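Local coordinates for protein Phenylalanine/tyrosine ammonia-lyase (Rhodosporidium toruloides, PDB 1Y2M) that catalyses the non-oxidative deamination of L-phenylalanine and L-tyrosine to trans-cinnamate and p-coumarate, releasing ammonium, at residues 132-135 with 136-139; 494-497 with 498-501; 507-510 with 511-515. All coordinates share one frame; numbering follows the deposited sequence.

Interaction 1 of 3, residues 132-135 with 136-139; sequences KALL and EHQL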
ATOM      1  N   LYS B 132     -37.396  15.283   6.470  1.00 13.16           N
ATOM      2  CA  LYS B 132     -37.667  13.836   6.595  1.00 11.40           C
ATOM      3  C   LYS B 132     -37.104  13.045   5.398  1.00  9.30           C
ATOM      4  O   LYS B 132     -36.531  11.954   5.582  1.00  9.68           O
ATOM      5  CB  LYS B 132     -39.164  13.579   6.773  1.00 10.73           C
ATOM      6  CG  LYS B 132     -39.641  13.979   8.221  1.00 11.99           C
ATOM      7  CD  LYS B 132     -41.129  13.827   8.428  1.00 13.79           C
ATOM      8  CE  LYS B 132     -41.563  14.248   9.826  1.00 15.38           C
ATOM      9  NZ  LYS B 132     -43.058  14.133   9.981  1.00 15.00           N
ATOM     10  N   ALA B 133     -37.231  13.582   4.203  1.00  9.38           N
ATOM     11  CA  ALA B 133     -36.598  12.909   3.023  1.00  9.59           C
ATOM     12  C   ALA B 133     -35.085  12.908   3.120  1.00 11.59           C
ATOM     13  O   ALA B 133     -34.438  11.977   2.658  1.00  9.89           O
ATOM     14  CB  ALA B 133     -37.011  13.551   1.711  1.00 10.24           C
ATOM     15  N   LEU B 134     -34.507  13.975   3.679  1.00 10.36           N
ATOM     16  CA  LEU B 134     -33.066  13.992   3.872  1.00 12.06           C
ATOM     17  C   LEU B 134     -32.601  12.880   4.804  1.00 10.74           C
ATOM     18  O   LEU B 134     -31.648  12.115   4.478  1.00 14.09           O
ATOM     19  CB  LEU B 134     -32.611  15.353   4.400  1.00 13.33           C
ATOM     20  CG  LEU B 134     -32.787  16.492   3.410  1.00 18.28           C
ATOM     21  CD1 LEU B 134     -32.393  17.844   4.088  1.00 27.98           C
ATOM     22  CD2 LEU B 134     -31.980  16.283   2.094  1.00 22.17           C
ATOM     23  N   LEU B 135     -33.296  12.731   5.938  1.00  9.78           N
ATOM     24  CA  LEU B 135     -32.898  11.697   6.920  1.00 11.13           C
ATOM     25  C   LEU B 135     -33.193  10.335   6.347  1.00 11.33           C
ATOM     26  O   LEU B 135     -32.439   9.404   6.534  1.00 10.37           O
ATOM     27  CB  LEU B 135     -33.658  11.826   8.262  1.00 13.05           C
ATOM     28  CG  LEU B 135     -33.382  13.059   9.114  1.00 17.01           C
ATOM     29  CD1 LEU B 135     -33.978  12.890  10.499  1.00 17.16           C
ATOM     30  CD2 LEU B 135     -31.923  13.376   9.177  1.00 21.63           C
ATOM     31  N   GLU B 136     -34.350  10.192   5.708  1.00  9.86           N
ATOM     32  CA  GLU B 136     -34.776   8.887   5.215  1.00  8.56           C
ATOM     33  C   GLU B 136     -33.630   8.172   4.473  1.00  7.83           C
ATOM     34  O   GLU B 136     -33.277   7.026   4.783  1.00  8.38           O
ATOM     35  CB  GLU B 136     -35.971   8.999   4.278  1.00  8.82           C
ATOM     36  CG  GLU B 136     -36.402   7.661   3.590  1.00 11.57           C
ATOM     37  CD  GLU B 136     -37.505   7.840   2.556  1.00 11.12           C
ATOM     38  OE1 GLU B 136     -37.663   8.932   2.042  1.00  7.90           O
ATOM     39  OE2 GLU B 136     -38.244   6.882   2.243  1.00 10.82           O
ATOM     40  N   HIS B 137     -33.086   8.831   3.449  1.00  8.99           N
ATOM     41  CA  HIS B 137     -32.088   8.182   2.581  1.00  7.78           C
ATOM     42  C   HIS B 137     -30.726   7.970   3.258  1.00  7.80           C
ATOM     43  O   HIS B 137     -29.944   7.124   2.815  1.00  7.86           O
ATOM     44  CB  HIS B 137     -31.968   8.905   1.234  1.00  7.19           C
ATOM     45  CG  HIS B 137     -31.109  10.138   1.250  1.00  6.33           C
ATOM     46  ND1 HIS B 137     -31.601  11.383   1.609  1.00 13.36           N
ATOM     47  CD2 HIS B 137     -29.826  10.333   0.876  1.00  9.00           C
ATOM     48  CE1 HIS B 137     -30.630  12.275   1.507  1.00 13.63           C
ATOM     49  NE2 HIS B 137     -29.547  11.674   1.057  1.00 10.67           N
ATOM     50  N   GLN B 138     -30.435   8.762   4.303  1.00  6.23           N
ATOM     51  CA  GLN B 138     -29.178   8.684   4.995  1.00  7.79           C
ATOM     52  C   GLN B 138     -29.150   7.670   6.145  1.00  6.69           C
ATOM     53  O   GLN B 138     -28.053   7.282   6.577  1.00  8.08           O
ATOM     54  CB  GLN B 138     -28.748  10.067   5.481  1.00  8.98           C
ATOM     55  CG  GLN B 138     -28.309  11.013   4.342  1.00 11.32           C
ATOM     56  CD  GLN B 138     -27.019  10.557   3.678  1.00 12.78           C
ATOM     57  OE1 GLN B 138     -26.246   9.803   4.257  1.00 15.38           O
ATOM     58  NE2 GLN B 138     -26.804  10.974   2.400  1.00 14.54           N
ATOM     59  N   LEU B 139     -30.328   7.193   6.558  1.00  7.47           N
ATOM     60  CA  LEU B 139     -30.422   6.159   7.589  1.00  6.36           C
ATOM     61  C   LEU B 139     -30.322   4.801   6.890  1.00  6.10           C
ATOM     62  O   LEU B 139     -31.235   3.993   6.894  1.00  7.39           O
ATOM     63  CB  LEU B 139     -31.712   6.304   8.386  1.00  8.05           C
ATOM     64  CG  LEU B 139     -31.890   7.629   9.131  1.00  7.47           C
ATOM     65  CD1 LEU B 139     -33.351   7.773   9.687  1.00  9.02           C
ATOM     66  CD2 LEU B 139     -30.832   7.745  10.251  1.00  9.86           C
TER
HETATM   67  O   HOH W   1     -35.448  10.227   0.688  1.00  9.74           O
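With chi1 at 81°, which sets CG between the backbone N and the carbonyl carbon, H137 turns its imidazole back along helix 125-138 to meet A133 one turn earlier. ND1 donates to A133 O at 3.1 Å in a nearly straight bond (175°), the acceptor lying in the ring plane, so a side-chain nitrogen takes the carbonyl four residues back. The bond fixes the rotation of the ring, and Q138 CG lies 3.6 Å above one face, offset toward the rim. With an alanine here, A133 O is likely to lose this donor, and Y465 of the second subunit the ring it meets almost at right angles. L135, Q138 and L139 pack on helix 215-225, and the Q138 side chain is about 7 Å from that of E496 in the cinnamate site. E136, with CG anti to its own backbone N (chi1 174°), is extended beyond CG; its OE2 makes a salt bridge to R678 NE and a hydrogen bond with the backbone N of D681, both of the second subunit. E136 N bonds K132 O, whereas L135 O receives weak bonds from Q138 N and L139 N. One water donates to A133 O at 2.8 Å and to E136 OE1 at 2.9 Å.

Interaction 2 of 3, residues 494-497 with 498-501; sequences PAEM and ANQA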
ATOM      1  N   PRO B 494     -15.900   7.489  -7.263  1.00  9.14           N
ATOM      2  CA  PRO B 494     -16.809   8.516  -7.845  1.00 12.15           C
ATOM      3  C   PRO B 494     -18.219   8.523  -7.315  1.00 16.14           C
ATOM      4  O   PRO B 494     -19.177   8.253  -8.077  1.00 21.00           O
ATOM      5  CB  PRO B 494     -16.824   8.127  -9.328  1.00 12.08           C
ATOM      6  CG  PRO B 494     -16.650   6.693  -9.300  1.00 11.26           C
ATOM      7  CD  PRO B 494     -15.600   6.455  -8.268  1.00  9.57           C
ATOM      8  N   ALA B 495     -18.378   8.944  -6.082  1.00 13.48           N
ATOM      9  CA  ALA B 495     -19.619   8.803  -5.394  1.00 13.73           C
ATOM     10  C   ALA B 495     -20.750   9.713  -5.807  1.00 13.50           C
ATOM     11  O   ALA B 495     -20.573  10.885  -6.163  1.00 12.09           O
ATOM     12  CB  ALA B 495     -19.396   8.918  -3.872  1.00 13.55           C
ATOM     13  N   GLU B 496     -21.952   9.170  -5.704  1.00 14.52           N
ATOM     14  CA  GLU B 496     -23.185   9.934  -5.866  1.00 15.70           C
ATOM     15  C   GLU B 496     -23.334  10.618  -7.232  1.00 14.73           C
ATOM     16  O   GLU B 496     -23.420  11.828  -7.312  1.00 15.28           O
ATOM     17  CB  GLU B 496     -23.316  10.966  -4.747  1.00 18.51           C
ATOM     18  CG  GLU B 496     -24.747  11.392  -4.489  1.00 22.64           C
ATOM     19  CD  GLU B 496     -24.932  12.895  -4.520  1.00 25.92           C
ATOM     20  OE1 GLU B 496     -24.306  13.653  -3.730  1.00 18.16           O
ATOM     21  OE2 GLU B 496     -25.713  13.319  -5.363  1.00 34.42           O
HETATM   22  N   MSE B 497     -23.323   9.827  -8.318  1.00 16.28           N
HETATM   23  CA  MSE B 497     -23.410  10.343  -9.687  1.00 17.73           C
HETATM   24  C   MSE B 497     -22.265  11.283 -10.001  1.00 13.89           C
HETATM   25  O   MSE B 497     -22.414  12.233 -10.800  1.00 14.15           O
HETATM   26  CB  MSE B 497     -24.750  11.028  -9.962  1.00 18.69           C
HETATM   27  CG  MSE B 497     -25.882  10.103  -9.657  1.00 16.69           C
HETATM   28 SE   MSE B 497     -27.610  10.944 -10.161  1.00 32.17          SE
HETATM   29  CE  MSE B 497     -27.330  11.762 -11.864  1.00 23.74           C
ATOM     30  N   ALA B 498     -21.130  10.993  -9.366  1.00 11.50           N
ATOM     31  CA  ALA B 498     -19.946  11.817  -9.452  1.00 12.19           C
ATOM     32  C   ALA B 498     -20.149  13.249  -8.960  1.00 12.43           C
ATOM     33  O   ALA B 498     -19.231  14.078  -9.105  1.00 10.73           O
ATOM     34  CB  ALA B 498     -19.374  11.786 -10.851  1.00 12.94           C
ATOM     35  N   ASN B 499     -21.281  13.557  -8.285  1.00  9.48           N
ATOM     36  CA  ASN B 499     -21.381  14.844  -7.565  1.00 10.86           C
ATOM     37  C   ASN B 499     -20.279  14.870  -6.520  1.00 10.57           C
ATOM     38  O   ASN B 499     -19.637  15.889  -6.318  1.00 11.70           O
ATOM     39  CB  ASN B 499     -22.747  15.061  -6.863  1.00  7.83           C
ATOM     40  CG  ASN B 499     -22.844  16.421  -6.147  1.00 11.68           C
ATOM     41  OD1 ASN B 499     -22.563  17.478  -6.746  1.00 17.04           O
ATOM     42  ND2 ASN B 499     -23.314  16.416  -4.893  1.00 21.86           N
ATOM     43  N   GLN B 500     -20.055  13.731  -5.860  1.00  7.71           N
ATOM     44  CA  GLN B 500     -19.044  13.632  -4.814  1.00 10.20           C
ATOM     45  C   GLN B 500     -17.805  12.904  -5.354  1.00  8.51           C
ATOM     46  O   GLN B 500     -17.229  12.029  -4.696  1.00 10.22           O
ATOM     47  CB  GLN B 500     -19.587  12.949  -3.561  1.00  9.47           C
ATOM     48  CG  GLN B 500     -20.913  13.574  -3.080  1.00  9.45           C
ATOM     49  CD  GLN B 500     -21.289  13.232  -1.677  1.00 13.11           C
ATOM     50  OE1 GLN B 500     -20.455  12.959  -0.826  1.00 14.81           O
ATOM     51  NE2 GLN B 500     -22.588  13.279  -1.417  1.00 11.06           N
ATOM     52  N   ALA B 501     -17.319  13.338  -6.515  1.00  9.27           N
ATOM     53  CA  ALA B 501     -16.252  12.607  -7.175  1.00  8.02           C
ATOM     54  C   ALA B 501     -14.919  12.656  -6.416  1.00  9.73           C
ATOM     55  O   ALA B 501     -14.062  11.825  -6.615  1.00  9.86           O
ATOM     56  CB  ALA B 501     -16.060  13.091  -8.570  1.00  8.67           C
TER
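A type I' beta turn from E496 to N499 forms part of the cinnamate-binding site, to which E496 belongs and N499 probably does too, and its side chains show how a turn can assemble a polar cluster. N499 N closes the turn on E496 O at 2.9 Å, approaching from above the carbonyl plane, while Q500 N reaches A495 O just outside it. The E496 chain, bent at chi2 (-127°), brings its carboxylate to the side chains of N499 and Q500. OE1 takes two donors. Q500 NE2 meets E496 OE1 at 2.9 Å on its anti lone pair, and OE1 lies in the amide plane of Q500, which is almost perpendicular to the carboxylate (88°). N499 ND2 reaches E496 OE1 at 3.2 Å from the syn side, 33° out of the carboxylate plane; the N499 and E496 side chains run side by side in the same direction. Two nearly straight bonds therefore hold OE1, and OE2 is left to form a salt bridge with K468 of the second subunit, another residue of the cinnamate site. R362 and Y363 of the third subunit pack on N499 and Q500. Such pooling of residues from several subunits is characteristic of active sites in the tetrameric PAL/histidase family.

Interaction 3 of 3, residues 507-510 with 511-515; sequences LISA and RRTTE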
ATOM      1  N   LEU B 507     -13.286   9.559   7.978  1.00  8.67           N
ATOM      2  CA  LEU B 507     -13.697   8.686   9.076  1.00  8.44           C
ATOM      3  C   LEU B 507     -13.021   7.310   8.961  1.00  7.94           C
ATOM      4  O   LEU B 507     -12.634   6.685   9.957  1.00  9.83           O
ATOM      5  CB  LEU B 507     -15.221   8.540   9.185  1.00 10.50           C
ATOM      6  CG  LEU B 507     -15.607   7.716  10.422  1.00 10.50           C
ATOM      7  CD1 LEU B 507     -15.168   8.320  11.789  1.00 12.64           C
ATOM      8  CD2 LEU B 507     -17.093   7.526  10.405  1.00 14.81           C
ATOM      9  N   ILE B 508     -12.966   6.825   7.723  1.00  8.24           N
ATOM     10  CA  ILE B 508     -12.273   5.517   7.467  1.00  8.80           C
ATOM     11  C   ILE B 508     -10.796   5.650   7.865  1.00  8.47           C
ATOM     12  O   ILE B 508     -10.209   4.801   8.547  1.00  9.13           O
ATOM     13  CB  ILE B 508     -12.415   5.027   6.052  1.00  9.51           C
ATOM     14  CG1 ILE B 508     -13.887   4.827   5.658  1.00  9.71           C
ATOM     15  CG2 ILE B 508     -11.652   3.702   5.849  1.00 11.86           C
ATOM     16  CD1 ILE B 508     -14.096   4.678   4.146  1.00 12.13           C
ATOM     17  N   SER B 509     -10.186   6.738   7.419  1.00  9.35           N
ATOM     18  CA  SER B 509      -8.782   6.969   7.819  1.00  7.58           C
ATOM     19  C   SER B 509      -8.654   7.009   9.366  1.00  7.41           C
ATOM     20  O   SER B 509      -7.734   6.381   9.932  1.00  8.84           O
ATOM     21  CB  SER B 509      -8.224   8.234   7.161  1.00  9.77           C
ATOM     22  OG  SER B 509      -6.820   8.247   7.324  1.00 10.47           O
ATOM     23  N   ALA B 510      -9.555   7.749  10.043  1.00  7.01           N
ATOM     24  CA  ALA B 510      -9.531   7.873  11.511  1.00  7.56           C
ATOM     25  C   ALA B 510      -9.636   6.510  12.204  1.00  7.82           C
ATOM     26  O   ALA B 510      -8.981   6.215  13.231  1.00  8.35           O
ATOM     27  CB  ALA B 510     -10.561   8.828  11.965  1.00  9.35           C
ATOM     28  N   ARG B 511     -10.498   5.659  11.634  1.00  7.85           N
ATOM     29  CA  ARG B 511     -10.676   4.300  12.133  1.00  8.99           C
ATOM     30  C   ARG B 511      -9.393   3.530  12.047  1.00 10.70           C
ATOM     31  O   ARG B 511      -9.012   2.831  13.021  1.00  9.92           O
ATOM     32  CB  ARG B 511     -11.800   3.583  11.400  1.00  8.38           C
ATOM     33  CG  ARG B 511     -13.219   4.002  11.843  1.00  9.47           C
ATOM     34  CD  ARG B 511     -14.339   3.414  11.033  1.00  8.01           C
ATOM     35  NE  ARG B 511     -14.047   2.017  10.811  1.00  9.52           N
ATOM     36  CZ  ARG B 511     -14.064   1.380   9.646  1.00 10.84           C
ATOM     37  NH1 ARG B 511     -14.417   1.978   8.500  1.00  8.99           N
ATOM     38  NH2 ARG B 511     -13.651   0.128   9.650  1.00 11.01           N
ATOM     39  N   ARG B 512      -8.718   3.639  10.905  1.00  8.41           N
ATOM     40  CA  ARG B 512      -7.467   2.884  10.769  1.00  8.24           C
ATOM     41  C   ARG B 512      -6.401   3.428  11.703  1.00  8.96           C
ATOM     42  O   ARG B 512      -5.655   2.651  12.337  1.00 10.49           O
ATOM     43  CB  ARG B 512      -7.004   2.864   9.301  1.00  9.61           C
ATOM     44  CG  ARG B 512      -7.927   2.171   8.338  1.00  8.62           C
ATOM     45  CD  ARG B 512      -8.236   0.753   8.801  1.00 12.18           C
ATOM     46  NE  ARG B 512      -9.032   0.037   7.818  1.00 13.65           N
ATOM     47  CZ  ARG B 512      -9.928  -0.883   8.063  1.00  8.47           C
ATOM     48  NH1 ARG B 512     -10.398  -1.108   9.312  1.00 11.48           N
ATOM     49  NH2 ARG B 512     -10.501  -1.473   7.004  1.00  9.72           N
ATOM     50  N   THR B 513      -6.333   4.746  11.869  1.00  9.23           N
ATOM     51  CA  THR B 513      -5.326   5.309  12.788  1.00  7.38           C
ATOM     52  C   THR B 513      -5.646   4.899  14.250  1.00  8.30           C
ATOM     53  O   THR B 513      -4.729   4.697  15.020  1.00  8.86           O
ATOM     54  CB  THR B 513      -5.288   6.834  12.625  1.00  6.10           C
ATOM     55  OG1 THR B 513      -5.026   7.109  11.243  1.00  7.52           O
ATOM     56  CG2 THR B 513      -4.252   7.458  13.570  1.00  7.57           C
ATOM     57  N   THR B 514      -6.943   4.791  14.639  1.00  7.37           N
ATOM     58  CA  THR B 514      -7.339   4.342  15.958  1.00  7.84           C
ATOM     59  C   THR B 514      -6.865   2.925  16.167  1.00  9.11           C
ATOM     60  O   THR B 514      -6.389   2.591  17.264  1.00  8.99           O
ATOM     61  CB  THR B 514      -8.863   4.463  16.096  1.00  8.95           C
ATOM     62  OG1 THR B 514      -9.260   5.846  15.970  1.00  6.99           O
ATOM     63  CG2 THR B 514      -9.306   3.929  17.408  1.00 11.61           C
ATOM     64  N   GLU B 515      -6.940   2.078  15.123  1.00  8.34           N
ATOM     65  CA  GLU B 515      -6.459   0.703  15.240  1.00 10.35           C
ATOM     66  C   GLU B 515      -4.932   0.717  15.385  1.00  9.24           C
ATOM     67  O   GLU B 515      -4.376  -0.052  16.191  1.00 10.00           O
ATOM     68  CB  GLU B 515      -6.875  -0.129  14.043  1.00 11.29           C
ATOM     69  CG  GLU B 515      -6.521  -1.607  14.257  1.00 10.12           C
ATOM     70  CD  GLU B 515      -7.060  -2.591  13.228  1.00 17.09           C
ATOM     71  OE1 GLU B 515      -7.847  -2.208  12.305  1.00 15.05           O
ATOM     72  OE2 GLU B 515      -6.690  -3.795  13.348  1.00 13.84           O
TER
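R511 lies against the preceding turn of helix 506-560, and its side chain can be followed outward from the backbone. CB rests 3.5 Å from both L507 O and I508 O, the carbonyls four and three residues back. CG, placed beside the backbone N by a chi1 of -77°, comes closer to L507 O, at 3.3 Å, and CD is still within van der Waals range of that oxygen. A bend at chi3 (44°) then swings the guanidinium back toward I508, whose side chain it crosses obliquely: NH1 lies 4.1 Å from I508 CG1, a loose van der Waals contact. The polar end of R511 has its main partner in another chain, since NH1 forms a salt bridge with E480 of the second subunit. The backbone keeps the ordinary i to i+4 ladder, in which R511 N, R512 N and T513 N bond to L507 O, I508 O and S509 O. The next rung is doubled. T514 N and T514 OG1 both donate to A510 O, from opposite faces of its carbonyl plane, the hydroxyl at 2.8 Å. A chi1 of -62° puts OG1 beside the backbone N and thus over the carbonyl one turn earlier, so the hydroxyl is satisfied by its own helix. S509 and T513 instead turn to helix 416-443, where E423 receives the hydroxyl bond of S509 and the backbone carbonyl of M422 that of T513. R512 joins E515 and E480 of the second subunit in salt bridges, and E515 answers with the reciprocal bridge to R512 there. A long helix that binds a neighbouring helix of its own chain and carries charged residues into a subunit interface is typical of the helical core of the PAL/histidase fold.

In the fold
From the N terminus, interaction 1 comes first, on helix 125-138; interaction 2 follows in the loop between helices 468-484 and 506-560, and interaction 3 lies in the opening turns of helix 506-560. Each lies within one short continuous piece of chain and closes local helical or beta-turn bonds, so the three stand in series and none encloses or crosses another. They make no direct contact: interactions 1 and 2 approach to about 6 Å between nearest atoms, and interaction 3 stays about 11 Å from either. Segments 132-139 and 494-501 flank the cinnamate site from different elements, and 494-501 leads along the chain into helix 506-560. All three share contact with the second subunit.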